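Local coordinates for protein 2-dehydro-3-deoxy-D-arabinonate dehydratase (Sulfolobus solfataricus, PDB 2Q1A) that dehydrates 2-dehydro-3-deoxy-D-arabinonate to 2,5-dioxopentanoate in a pentose oxidation pathway, using a divalent metal, magnesium or calcium, at residues L141-L146 against D164-D169; G222-N227 against G255-P260; V148-N153 against N244-G249. All coordinates share one frame; numbering follows the deposited sequence.

Interaction 1 of 3, residues L141-L146 against D164-D169; sequences LPEPEL and DVSARD. With MG (magnesium ion), chain B; 2KT (2-ketobutyric acid), chain C.
Asp164 OD2 is gripped by the magnesium ion at 2.0 Å and by Lys182, and it lies 2.9 Å from Glu143 OE2, a closeness the shared metal explains. The ion takes one oxygen from each of three carboxylates: besides Asp164 OD2, it meets Glu143 OE2 at 2.1 Å and Glu145 OE1 at 2.0 Å. These three oxygens lie mutually adjacent, so the protein holds one face of the coordination sphere, while O3 and O of 2-ketobutyric acid and one water bring the coordination to six oxygens. Glu143 and Asp164 approach the ion alongside one another, heading in a common direction, yet their carboxylate planes are turned 78° apart; the planes of Glu145 and Asp164 stand at 90°. The chi1 of Asp164 (172°) sets CG opposite the backbone N and carries OD2 to the metal, whereas Glu143 and Glu145 reach it on chains extended beyond CG. The second oxygens are held as well: Asp164 OD1 by Lys118, Glu145 OE2 by Thr253 and Gly255, Glu143 OE1 by Arg89. Glu143 OE1 also accepts from a water that in turn accepts from Arg168 NH1 at 2.7 Å; the water lies in the guanidinium plane, at its edge. Behind the carboxylates the backbones pair. Leu141 N donates to Ser166 O at 3.0 Å and Ser166 N returns the bond to Leu141 O, an antiparallel hydrogen-bonded pair, and Asp164 N donates to Glu143 O at 3.0 Å. Ser166 OG turns back to donate to Asp164 O at 2.8 Å, from above the carbonyl plane. The Leu141 CB and CD1 atoms pack on Arg168 CG. Two glutamates two residues apart on one strand and an aspartate on its hairpin partner form the carboxylate metal site of the FAH family, here occupied by magnesium and a keto acid.

Interaction 2 of 3, residues G222-N227 against G255-P260; sequences GSVNTN and GTAIVP. With 2KT (2-ketobutyric acid), chain C.
Val224 and Ile258 lie alongside one another with their side chains running opposite ways where strand 217-225, outermost within this chain in a five-stranded mixed sheet of the FAH-family domain, meets the active-site loop after strand 250-253. The two methyls of Val224 divide the work. With CG1 opposite the backbone N (chi1 175°), that methyl lies against Ala257 CB at 3.7 Å, while CG2 rests on Ile258 CG1 at 3.8 Å. Ile258 runs on beyond this point, and its CD1 settles against the strand backbone, 3.5 Å from Gly222 O and also near Val224 N. Space is tight at Gly222: a beta carbon there would fall 2.9 Å from Ile258 CG2, closer than two carbons can pack. The evidence is thus of apolar packing alone between the segments, with Phe220 and Leu210 of the same sheet touching Ile258 as well. On the loop side, Thr256 OG1 accepts a weak bond from Ile258 N and is also hydrogen-bonded to Pro144 O. One residue before Ala257, Thr256 N donates to the carboxylate O of 2-ketobutyric acid at 2.9 Å, with an angle of 154° at the hydrogen.

Interaction 3 of 3, residues V148-N153 against N244-G249; sequences VVLDSN and NPIPDG
The two backbones, running 135° apart from end to end, come together as strand 140-150 gives way to its turn, with Leu150 and Gly249 5.4 Å apart between CA atoms and Gly249 N donating to Leu150 O at 2.8 Å, nearly along the C=O axis. Gly249 has a positive phi, at which a beta carbon would press on the carbonyl O of Asp248. The polar centre of the contact is Asp248 OD1, which accepts twice from one residue. Ser152 N donates to it at 3.0 Å, close to the line of the C-O bond, and Ser152 OG donates to it at 3.2 Å, from the syn side and 34° out of the carboxylate plane. OG can do so because chi1 of Ser152 (49°) tucks it between the backbone N and the carbonyl carbon, on the same side as the N-H. With Asp248 replaced by an alanine, Ser152 N and OG would probably lose their shared acceptor, leaving the turn less firmly tied to 244-249. The turn also has an internal tie: Asp151 OD1 accepts from Asn153 N at 2.8 Å, an Asx turn, and Lys155 N bonds to the same oxygen. Beside these bonds, Ser152 CA makes a CH...O contact of 3.3 Å with Ile246 O. The side chains of Ile246 and Leu150 cross at a slant, their CD1 atoms 4.1 Å apart, and Ile246 CD1 lies 3.7 Å from Asp151 O. Val149 adds its CG1 against the backbone of Gly249. Segment 244-249 leads the chain from helix 233-241 into strand 250-253, which pairs antiparallel with 140-150; Leu150 packs onto Ile237 and Leu240 of that helix and onto Ile156 of the neighbouring strand 156-167, while Arg123 of the second subunit bonds to Asn244.

Interaction 1 is the buried, charged one, its carboxylates organised by a metal; interaction 2 is an apolar surface contact, and interaction 3 is partly buried and depends on backbone and carboxylate bonds. Interactions 1 and 2 touch directly through hydrogen bonds between strand 140-150 and loop 255-260, and both reach 2-ketobutyric acid; the loop packs on strand 217-225 and also extends to the ligand. Interactions 1 and 3 share strand 140-150, but their centres are about 23 Å apart, one at the metal end, the other at the hairpin turn, remote from the annotated site.

Interaction 1 of 3, residues L141-L146 against D164-D169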
ATOM      1  N   LEU A 141       7.642 -19.132 -35.820  1.00 39.06           N
ATOM      2  CA  LEU A 141       6.857 -20.340 -35.580  1.00 39.02           C
ATOM      3  C   LEU A 141       6.399 -20.459 -34.129  1.00 39.13           C
ATOM      4  O   LEU A 141       7.146 -20.100 -33.218  1.00 39.86           O
ATOM      5  CB  LEU A 141       7.666 -21.591 -35.954  1.00 38.77           C
ATOM      6  CG  LEU A 141       7.969 -21.892 -37.427  1.00 38.47           C
ATOM      7  CD1 LEU A 141       8.771 -23.190 -37.543  1.00 37.46           C
ATOM      8  CD2 LEU A 141       6.687 -21.964 -38.273  1.00 37.59           C
ATOM      9  N   PRO A 142       5.174 -20.961 -33.905  1.00 39.05           N
ATOM     10  CA  PRO A 142       4.776 -21.232 -32.529  1.00 38.88           C
ATOM     11  C   PRO A 142       5.351 -22.566 -32.061  1.00 38.85           C
ATOM     12  O   PRO A 142       5.440 -23.509 -32.851  1.00 39.16           O
ATOM     13  CB  PRO A 142       3.250 -21.307 -32.617  1.00 38.93           C
ATOM     14  CG  PRO A 142       2.975 -21.784 -34.018  1.00 38.70           C
ATOM     15  CD  PRO A 142       4.108 -21.292 -34.875  1.00 38.95           C
ATOM     16  N   GLU A 143       5.753 -22.644 -30.797  1.00 38.50           N
ATOM     17  CA  GLU A 143       6.259 -23.897 -30.256  1.00 38.00           C
ATOM     18  C   GLU A 143       5.334 -24.431 -29.154  1.00 37.95           C
ATOM     19  O   GLU A 143       5.317 -23.909 -28.036  1.00 38.15           O
ATOM     20  CB  GLU A 143       7.706 -23.739 -29.777  1.00 37.92           C
ATOM     21  CG  GLU A 143       8.708 -23.418 -30.905  1.00 37.90           C
ATOM     22  CD  GLU A 143      10.175 -23.429 -30.452  1.00 38.00           C
ATOM     23  OE1 GLU A 143      11.067 -23.156 -31.293  1.00 36.87           O
ATOM     24  OE2 GLU A 143      10.436 -23.709 -29.258  1.00 37.19           O
ATOM     25  N   PRO A 144       4.540 -25.464 -29.478  1.00 37.73           N
ATOM     26  CA  PRO A 144       3.612 -26.048 -28.510  1.00 37.61           C
ATOM     27  C   PRO A 144       4.368 -26.831 -27.454  1.00 37.28           C
ATOM     28  O   PRO A 144       5.088 -27.774 -27.785  1.00 37.51           O
ATOM     29  CB  PRO A 144       2.747 -26.989 -29.361  1.00 37.75           C
ATOM     30  CG  PRO A 144       3.572 -27.311 -30.550  1.00 37.63           C
ATOM     31  CD  PRO A 144       4.469 -26.128 -30.792  1.00 37.92           C
ATOM     32  N   GLU A 145       4.217 -26.433 -26.194  1.00 36.83           N
ATOM     33  CA  GLU A 145       5.007 -27.019 -25.114  1.00 36.28           C
ATOM     34  C   GLU A 145       4.193 -27.231 -23.844  1.00 36.01           C
ATOM     35  O   GLU A 145       3.294 -26.449 -23.532  1.00 36.25           O
ATOM     36  CB  GLU A 145       6.217 -26.131 -24.809  1.00 36.07           C
ATOM     37  CG  GLU A 145       7.092 -25.815 -26.020  1.00 36.05           C
ATOM     38  CD  GLU A 145       8.423 -25.172 -25.669  1.00 36.44           C
ATOM     39  OE1 GLU A 145       9.119 -24.715 -26.605  1.00 36.32           O
ATOM     40  OE2 GLU A 145       8.792 -25.129 -24.469  1.00 36.05           O
ATOM     41  N   LEU A 146       4.501 -28.303 -23.125  1.00 35.56           N
ATOM     42  CA  LEU A 146       4.012 -28.481 -21.767  1.00 35.42           C
ATOM     43  C   LEU A 146       4.889 -27.648 -20.826  1.00 35.65           C
ATOM     44  O   LEU A 146       6.124 -27.650 -20.938  1.00 35.62           O
ATOM     45  CB  LEU A 146       4.049 -29.958 -21.363  1.00 35.31           C
ATOM     46  CG  LEU A 146       3.687 -30.319 -19.918  1.00 35.25           C
ATOM     47  CD1 LEU A 146       2.197 -30.141 -19.666  1.00 34.74           C
ATOM     48  CD2 LEU A 146       4.125 -31.745 -19.591  1.00 35.09           C
ATOM     49  N   ASP A 164       5.937 -21.172 -26.894  1.00 33.03           N
ATOM     50  CA  ASP A 164       7.243 -20.526 -26.994  1.00 33.31           C
ATOM     51  C   ASP A 164       7.428 -19.920 -28.398  1.00 33.73           C
ATOM     52  O   ASP A 164       8.094 -20.487 -29.270  1.00 33.67           O
ATOM     53  CB  ASP A 164       8.364 -21.521 -26.606  1.00 33.05           C
ATOM     54  CG  ASP A 164       9.774 -20.980 -26.861  1.00 32.41           C
ATOM     55  OD1 ASP A 164       9.986 -19.752 -26.883  1.00 31.08           O
ATOM     56  OD2 ASP A 164      10.691 -21.807 -27.040  1.00 32.69           O
ATOM     57  N   VAL A 165       6.833 -18.751 -28.602  1.00 34.25           N
ATOM     58  CA  VAL A 165       6.889 -18.071 -29.897  1.00 34.93           C
ATOM     59  C   VAL A 165       8.343 -17.728 -30.260  1.00 35.32           C
ATOM     60  O   VAL A 165       9.037 -17.064 -29.492  1.00 35.66           O
ATOM     61  CB  VAL A 165       5.974 -16.810 -29.909  1.00 34.76           C
ATOM     62  CG1 VAL A 165       5.846 -16.242 -31.304  1.00 34.96           C
ATOM     63  CG2 VAL A 165       4.594 -17.149 -29.360  1.00 34.46           C
ATOM     64  N   SER A 166       8.799 -18.190 -31.423  1.00 35.95           N
ATOM     65  CA  SER A 166      10.213 -18.041 -31.811  1.00 36.54           C
ATOM     66  C   SER A 166      10.425 -17.467 -33.219  1.00 36.84           C
ATOM     67  O   SER A 166       9.930 -18.026 -34.202  1.00 36.94           O
ATOM     68  CB  SER A 166      10.944 -19.391 -31.702  1.00 36.47           C
ATOM     69  OG  SER A 166      10.601 -20.090 -30.514  1.00 36.17           O
ATOM     70  N   ALA A 167      11.169 -16.360 -33.310  1.00 37.29           N
ATOM     71  CA  ALA A 167      11.664 -15.844 -34.599  1.00 37.66           C
ATOM     72  C   ALA A 167      12.791 -16.739 -35.123  1.00 38.15           C
ATOM     73  O   ALA A 167      13.979 -16.406 -35.016  1.00 38.19           O
ATOM     74  CB  ALA A 167      12.136 -14.398 -34.468  1.00 37.38           C
ATOM     75  N   ARG A 168      12.398 -17.878 -35.692  1.00 38.80           N
ATOM     76  CA  ARG A 168      13.320 -18.916 -36.151  1.00 39.25           C
ATOM     77  C   ARG A 168      14.371 -18.449 -37.165  1.00 39.34           C
ATOM     78  O   ARG A 168      15.496 -18.959 -37.177  1.00 39.41           O
ATOM     79  CB  ARG A 168      12.529 -20.103 -36.707  1.00 39.61           C
ATOM     80  CG  ARG A 168      11.690 -20.848 -35.657  1.00 40.84           C
ATOM     81  CD  ARG A 168      12.572 -21.569 -34.646  1.00 42.86           C
ATOM     82  NE  ARG A 168      13.605 -22.349 -35.322  1.00 45.09           N
ATOM     83  CZ  ARG A 168      13.458 -23.612 -35.713  1.00 46.39           C
ATOM     84  NH1 ARG A 168      12.322 -24.260 -35.475  1.00 46.57           N
ATOM     85  NH2 ARG A 168      14.452 -24.233 -36.336  1.00 46.77           N
ATOM     86  N   ASP A 169      14.023 -17.483 -38.007  1.00 39.51           N
ATOM     87  CA  ASP A 169      14.986 -16.983 -38.992  1.00 39.78           C
ATOM     88  C   ASP A 169      16.172 -16.289 -38.338  1.00 39.77           C
ATOM     89  O   ASP A 169      17.309 -16.456 -38.793  1.00 39.89           O
ATOM     90  CB  ASP A 169      14.328 -16.081 -40.049  1.00 39.63           C
ATOM     91  CG  ASP A 169      13.660 -14.856 -39.453  1.00 40.16           C
ATOM     92  OD1 ASP A 169      12.943 -15.001 -38.433  1.00 40.24           O
ATOM     93  OD2 ASP A 169      13.840 -13.751 -40.019  1.00 39.93           O
TER
HETATM   94 MG    MG B 294      10.857 -23.839 -27.247  1.00 26.37          MG
HETATM   95  C4  2KT C 295      15.311 -23.616 -28.557  1.00 32.91           C
HETATM   96  C3  2KT C 295      14.846 -24.806 -28.389  1.00 33.61           C
HETATM   97  C2  2KT C 295      13.622 -24.844 -28.041  1.00 33.46           C
HETATM   98  O3  2KT C 295      12.996 -23.813 -27.781  1.00 33.80           O
HETATM   99  C   2KT C 295      12.987 -26.020 -27.951  1.00 33.19           C
HETATM  100  OXT 2KT C 295      13.591 -27.087 -28.205  1.00 33.38           O
HETATM  101  O   2KT C 295      11.778 -26.035 -27.610  1.00 33.19           O
HETATM  102  O   HOH W   1      10.042 -23.964 -34.155  1.00 37.44           O
HETATM  103  O   HOH W   2      11.284 -24.339 -25.143  1.00 34.10           O

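Interaction 2 of 3, residues G222-N227 against G255-P260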
ATOM      1  N   GLY A 222      -0.319 -30.871 -36.520  1.00 50.56           N
ATOM      2  CA  GLY A 222       0.718 -31.775 -36.023  1.00 50.57           C
ATOM      3  C   GLY A 222       0.476 -32.221 -34.596  1.00 50.60           C
ATOM      4  O   GLY A 222      -0.046 -31.460 -33.779  1.00 50.70           O
ATOM      5  N   SER A 223       0.864 -33.456 -34.290  1.00 50.60           N
ATOM      6  CA  SER A 223       0.655 -34.011 -32.958  1.00 50.66           C
ATOM      7  C   SER A 223       1.779 -34.951 -32.510  1.00 50.77           C
ATOM      8  O   SER A 223       2.172 -35.860 -33.246  1.00 51.14           O
ATOM      9  CB  SER A 223      -0.695 -34.724 -32.894  1.00 50.52           C
ATOM     10  OG  SER A 223      -1.129 -34.853 -31.554  1.00 50.88           O
ATOM     11  N   VAL A 224       2.294 -34.713 -31.304  1.00 50.70           N
ATOM     12  CA  VAL A 224       3.293 -35.584 -30.673  1.00 50.62           C
ATOM     13  C   VAL A 224       2.899 -35.865 -29.216  1.00 50.82           C
ATOM     14  O   VAL A 224       2.362 -34.993 -28.529  1.00 50.90           O
ATOM     15  CB  VAL A 224       4.725 -34.975 -30.735  1.00 50.51           C
ATOM     16  CG1 VAL A 224       5.721 -35.835 -29.976  1.00 50.16           C
ATOM     17  CG2 VAL A 224       5.190 -34.802 -32.175  1.00 50.32           C
ATOM     18  N   ASN A 225       3.155 -37.087 -28.759  1.00 51.04           N
ATOM     19  CA  ASN A 225       2.902 -37.468 -27.372  1.00 51.30           C
ATOM     20  C   ASN A 225       4.146 -37.285 -26.494  1.00 51.71           C
ATOM     21  O   ASN A 225       5.283 -37.414 -26.966  1.00 51.73           O
ATOM     22  CB  ASN A 225       2.369 -38.902 -27.290  1.00 51.03           C
ATOM     23  CG  ASN A 225       1.704 -39.209 -25.951  1.00 50.96           C
ATOM     24  OD1 ASN A 225       2.378 -39.464 -24.949  1.00 50.81           O
ATOM     25  ND2 ASN A 225       0.373 -39.196 -25.936  1.00 49.68           N
ATOM     26  N   THR A 226       3.915 -36.979 -25.217  1.00 52.17           N
ATOM     27  CA  THR A 226       4.984 -36.667 -24.266  1.00 52.49           C
ATOM     28  C   THR A 226       5.820 -37.879 -23.856  1.00 52.91           C
ATOM     29  O   THR A 226       6.859 -37.727 -23.199  1.00 53.16           O
ATOM     30  CB  THR A 226       4.444 -35.958 -22.998  1.00 52.47           C
ATOM     31  OG1 THR A 226       3.266 -36.627 -22.531  1.00 52.31           O
ATOM     32  CG2 THR A 226       4.119 -34.497 -23.291  1.00 52.06           C
ATOM     33  N   ASN A 227       5.378 -39.078 -24.240  1.00 53.16           N
ATOM     34  CA  ASN A 227       6.191 -40.282 -24.057  1.00 53.36           C
ATOM     35  C   ASN A 227       7.432 -40.291 -24.960  1.00 53.66           C
ATOM     36  O   ASN A 227       8.259 -41.197 -24.885  1.00 53.69           O
ATOM     37  CB  ASN A 227       5.352 -41.559 -24.233  1.00 53.22           C
ATOM     38  CG  ASN A 227       4.671 -41.648 -25.596  1.00 53.09           C
ATOM     39  OD1 ASN A 227       5.207 -41.207 -26.617  1.00 52.62           O
ATOM     40  ND2 ASN A 227       3.481 -42.235 -25.611  1.00 52.66           N
ATOM     41  N   GLY A 255      10.152 -27.493 -23.684  1.00 41.63           N
ATOM     42  CA  GLY A 255      10.639 -27.788 -25.041  1.00 42.61           C
ATOM     43  C   GLY A 255       9.579 -28.367 -25.973  1.00 43.31           C
ATOM     44  O   GLY A 255       8.638 -29.028 -25.520  1.00 43.28           O
ATOM     45  N   THR A 256       9.733 -28.123 -27.274  1.00 43.92           N
ATOM     46  CA  THR A 256       8.749 -28.570 -28.271  1.00 44.71           C
ATOM     47  C   THR A 256       9.195 -29.773 -29.110  1.00 45.27           C
ATOM     48  O   THR A 256      10.392 -30.025 -29.278  1.00 45.51           O
ATOM     49  CB  THR A 256       8.324 -27.422 -29.225  1.00 44.64           C
ATOM     50  OG1 THR A 256       7.130 -27.799 -29.917  1.00 44.75           O
ATOM     51  CG2 THR A 256       9.421 -27.101 -30.245  1.00 44.51           C
ATOM     52  N   ALA A 257       8.214 -30.502 -29.637  1.00 45.90           N
ATOM     53  CA  ALA A 257       8.463 -31.611 -30.559  1.00 46.45           C
ATOM     54  C   ALA A 257       7.816 -31.383 -31.931  1.00 46.86           C
ATOM     55  O   ALA A 257       8.086 -32.129 -32.878  1.00 47.32           O
ATOM     56  CB  ALA A 257       7.969 -32.910 -29.962  1.00 46.27           C
ATOM     57  N   ILE A 258       6.962 -30.365 -32.030  1.00 46.90           N
ATOM     58  CA  ILE A 258       6.245 -30.074 -33.269  1.00 46.88           C
ATOM     59  C   ILE A 258       6.825 -28.838 -33.958  1.00 47.37           C
ATOM     60  O   ILE A 258       6.667 -27.707 -33.481  1.00 47.30           O
ATOM     61  CB  ILE A 258       4.715 -29.919 -33.038  1.00 46.78           C
ATOM     62  CG1 ILE A 258       4.156 -31.143 -32.302  1.00 46.47           C
ATOM     63  CG2 ILE A 258       4.002 -29.715 -34.364  1.00 46.53           C
ATOM     64  CD1 ILE A 258       2.757 -30.976 -31.757  1.00 46.40           C
ATOM     65  N   VAL A 259       7.502 -29.076 -35.078  1.00 47.93           N
ATOM     66  CA  VAL A 259       8.188 -28.030 -35.824  1.00 48.62           C
ATOM     67  C   VAL A 259       7.679 -27.992 -37.272  1.00 49.43           C
ATOM     68  O   VAL A 259       8.072 -28.828 -38.090  1.00 49.66           O
ATOM     69  CB  VAL A 259       9.733 -28.235 -35.807  1.00 48.56           C
ATOM     70  CG1 VAL A 259      10.450 -27.061 -36.473  1.00 48.28           C
ATOM     71  CG2 VAL A 259      10.245 -28.431 -34.381  1.00 48.31           C
ATOM     72  N   PRO A 260       6.774 -27.040 -37.588  1.00 50.00           N
ATOM     73  CA  PRO A 260       6.359 -26.778 -38.970  1.00 50.31           C
ATOM     74  C   PRO A 260       7.539 -26.465 -39.896  1.00 50.75           C
ATOM     75  O   PRO A 260       8.637 -26.154 -39.425  1.00 50.69           O
ATOM     76  CB  PRO A 260       5.456 -25.547 -38.832  1.00 50.35           C
ATOM     77  CG  PRO A 260       4.923 -25.628 -37.446  1.00 50.13           C
ATOM     78  CD  PRO A 260       6.055 -26.175 -36.630  1.00 50.03           C
TER
HETATM   79  C4  2KT C 295      15.311 -23.616 -28.557  1.00 32.91           C
HETATM   80  C3  2KT C 295      14.846 -24.806 -28.389  1.00 33.61           C
HETATM   81  C2  2KT C 295      13.622 -24.844 -28.041  1.00 33.46           C
HETATM   82  O3  2KT C 295      12.996 -23.813 -27.781  1.00 33.80           O
HETATM   83  C   2KT C 295      12.987 -26.020 -27.951  1.00 33.19           C
HETATM   84  OXT 2KT C 295      13.591 -27.087 -28.205  1.00 33.38           O
HETATM   85  O   2KT C 295      11.778 -26.035 -27.610  1.00 33.19           O

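Interaction 3 of 3, residues V148-N153 against N244-G249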
ATOM      1  N   VAL A 148       5.503 -26.249 -16.643  1.00 35.95           N
ATOM      2  CA  VAL A 148       5.223 -26.414 -15.217  1.00 36.03           C
ATOM      3  C   VAL A 148       5.236 -25.075 -14.483  1.00 36.11           C
ATOM      4  O   VAL A 148       6.018 -24.180 -14.818  1.00 35.88           O
ATOM      5  CB  VAL A 148       6.208 -27.403 -14.531  1.00 36.22           C
ATOM      6  CG1 VAL A 148       5.884 -28.844 -14.911  1.00 36.24           C
ATOM      7  CG2 VAL A 148       7.670 -27.061 -14.859  1.00 35.78           C
ATOM      8  N   VAL A 149       4.353 -24.944 -13.495  1.00 36.23           N
ATOM      9  CA  VAL A 149       4.429 -23.847 -12.532  1.00 36.41           C
ATOM     10  C   VAL A 149       5.196 -24.361 -11.310  1.00 36.43           C
ATOM     11  O   VAL A 149       4.903 -25.449 -10.798  1.00 36.36           O
ATOM     12  CB  VAL A 149       3.033 -23.314 -12.129  1.00 36.34           C
ATOM     13  CG1 VAL A 149       3.162 -22.107 -11.219  1.00 36.13           C
ATOM     14  CG2 VAL A 149       2.228 -22.931 -13.362  1.00 36.83           C
ATOM     15  N   LEU A 150       6.181 -23.582 -10.862  1.00 36.56           N
ATOM     16  CA  LEU A 150       7.072 -23.990  -9.762  1.00 36.77           C
ATOM     17  C   LEU A 150       7.020 -23.058  -8.548  1.00 36.87           C
ATOM     18  O   LEU A 150       6.703 -21.874  -8.684  1.00 37.06           O
ATOM     19  CB  LEU A 150       8.518 -24.078 -10.267  1.00 36.54           C
ATOM     20  CG  LEU A 150       8.758 -24.867 -11.555  1.00 36.64           C
ATOM     21  CD1 LEU A 150      10.120 -24.558 -12.157  1.00 36.18           C
ATOM     22  CD2 LEU A 150       8.596 -26.364 -11.314  1.00 37.46           C
ATOM     23  N   ASP A 151       7.325 -23.595  -7.366  1.00 37.19           N
ATOM     24  CA  ASP A 151       7.670 -22.750  -6.204  1.00 37.47           C
ATOM     25  C   ASP A 151       9.185 -22.501  -6.143  1.00 37.59           C
ATOM     26  O   ASP A 151       9.928 -22.958  -7.019  1.00 37.30           O
ATOM     27  CB  ASP A 151       7.106 -23.301  -4.874  1.00 37.30           C
ATOM     28  CG  ASP A 151       7.820 -24.564  -4.381  1.00 37.56           C
ATOM     29  OD1 ASP A 151       9.014 -24.781  -4.693  1.00 36.80           O
ATOM     30  OD2 ASP A 151       7.167 -25.342  -3.648  1.00 37.68           O
ATOM     31  N   SER A 152       9.636 -21.780  -5.114  1.00 37.98           N
ATOM     32  CA  SER A 152      11.046 -21.365  -5.024  1.00 38.41           C
ATOM     33  C   SER A 152      12.040 -22.511  -4.812  1.00 38.62           C
ATOM     34  O   SER A 152      13.233 -22.346  -5.064  1.00 38.84           O
ATOM     35  CB  SER A 152      11.246 -20.259  -3.978  1.00 38.32           C
ATOM     36  OG  SER A 152      10.632 -20.585  -2.742  1.00 39.22           O
ATOM     37  N   ASN A 153      11.548 -23.669  -4.378  1.00 38.93           N
ATOM     38  CA  ASN A 153      12.393 -24.855  -4.225  1.00 39.21           C
ATOM     39  C   ASN A 153      12.433 -25.734  -5.465  1.00 39.37           C
ATOM     40  O   ASN A 153      13.193 -26.704  -5.521  1.00 39.92           O
ATOM     41  CB  ASN A 153      11.950 -25.697  -3.024  1.00 39.36           C
ATOM     42  CG  ASN A 153      11.984 -24.925  -1.721  1.00 39.50           C
ATOM     43  OD1 ASN A 153      11.048 -25.000  -0.933  1.00 40.20           O
ATOM     44  ND2 ASN A 153      13.059 -24.170  -1.491  1.00 39.63           N
ATOM     45  N   ASN A 244      20.671 -20.300  -8.649  1.00 37.50           N
ATOM     46  CA  ASN A 244      19.770 -19.404  -9.354  1.00 37.41           C
ATOM     47  C   ASN A 244      18.392 -19.400  -8.712  1.00 37.56           C
ATOM     48  O   ASN A 244      17.552 -20.249  -9.018  1.00 37.55           O
ATOM     49  CB  ASN A 244      19.693 -19.791 -10.832  1.00 37.11           C
ATOM     50  CG  ASN A 244      19.052 -18.725 -11.685  1.00 36.61           C
ATOM     51  OD1 ASN A 244      19.182 -17.532 -11.415  1.00 36.25           O
ATOM     52  ND2 ASN A 244      18.361 -19.151 -12.736  1.00 34.78           N
ATOM     53  N   PRO A 245      18.161 -18.443  -7.800  1.00 37.61           N
ATOM     54  CA  PRO A 245      16.877 -18.350  -7.120  1.00 37.32           C
ATOM     55  C   PRO A 245      15.782 -17.951  -8.097  1.00 36.53           C
ATOM     56  O   PRO A 245      15.971 -17.038  -8.900  1.00 36.17           O
ATOM     57  CB  PRO A 245      17.102 -17.232  -6.088  1.00 37.55           C
ATOM     58  CG  PRO A 245      18.200 -16.390  -6.678  1.00 38.34           C
ATOM     59  CD  PRO A 245      19.098 -17.387  -7.373  1.00 37.87           C
ATOM     60  N   ILE A 246      14.659 -18.659  -8.023  1.00 35.92           N
ATOM     61  CA  ILE A 246      13.465 -18.347  -8.803  1.00 35.28           C
ATOM     62  C   ILE A 246      12.320 -18.068  -7.834  1.00 35.09           C
ATOM     63  O   ILE A 246      12.156 -18.786  -6.847  1.00 35.18           O
ATOM     64  CB  ILE A 246      13.087 -19.491  -9.795  1.00 35.42           C
ATOM     65  CG1 ILE A 246      12.932 -20.835  -9.064  1.00 35.00           C
ATOM     66  CG2 ILE A 246      14.129 -19.589 -10.921  1.00 34.31           C
ATOM     67  CD1 ILE A 246      12.136 -21.874  -9.820  1.00 35.13           C
ATOM     68  N   PRO A 247      11.547 -16.998  -8.083  1.00 34.84           N
ATOM     69  CA  PRO A 247      10.423 -16.704  -7.188  1.00 34.52           C
ATOM     70  C   PRO A 247       9.260 -17.699  -7.309  1.00 34.33           C
ATOM     71  O   PRO A 247       9.159 -18.412  -8.307  1.00 33.99           O
ATOM     72  CB  PRO A 247       9.996 -15.291  -7.602  1.00 34.49           C
ATOM     73  CG  PRO A 247      10.540 -15.094  -8.975  1.00 34.57           C
ATOM     74  CD  PRO A 247      11.695 -16.006  -9.166  1.00 34.77           C
ATOM     75  N   ASP A 248       8.405 -17.751  -6.287  1.00 34.45           N
ATOM     76  CA  ASP A 248       7.185 -18.563  -6.336  1.00 34.53           C
ATOM     77  C   ASP A 248       6.337 -18.178  -7.539  1.00 34.38           C
ATOM     78  O   ASP A 248       6.071 -16.989  -7.765  1.00 34.22           O
ATOM     79  CB  ASP A 248       6.339 -18.381  -5.070  1.00 34.49           C
ATOM     80  CG  ASP A 248       7.046 -18.847  -3.815  1.00 35.14           C
ATOM     81  OD1 ASP A 248       7.706 -19.913  -3.833  1.00 35.30           O
ATOM     82  OD2 ASP A 248       6.922 -18.138  -2.795  1.00 35.87           O
ATOM     83  N   GLY A 249       5.920 -19.185  -8.302  1.00 34.06           N
ATOM     84  CA  GLY A 249       5.026 -18.972  -9.431  1.00 33.90           C
ATOM     85  C   GLY A 249       5.746 -18.862 -10.758  1.00 33.96           C
ATOM     86  O   GLY A 249       5.112 -18.591 -11.781  1.00 33.89           O
TER
HETATM   87  O   HOH W   3      14.849 -20.773  -5.993  1.00 49.92           O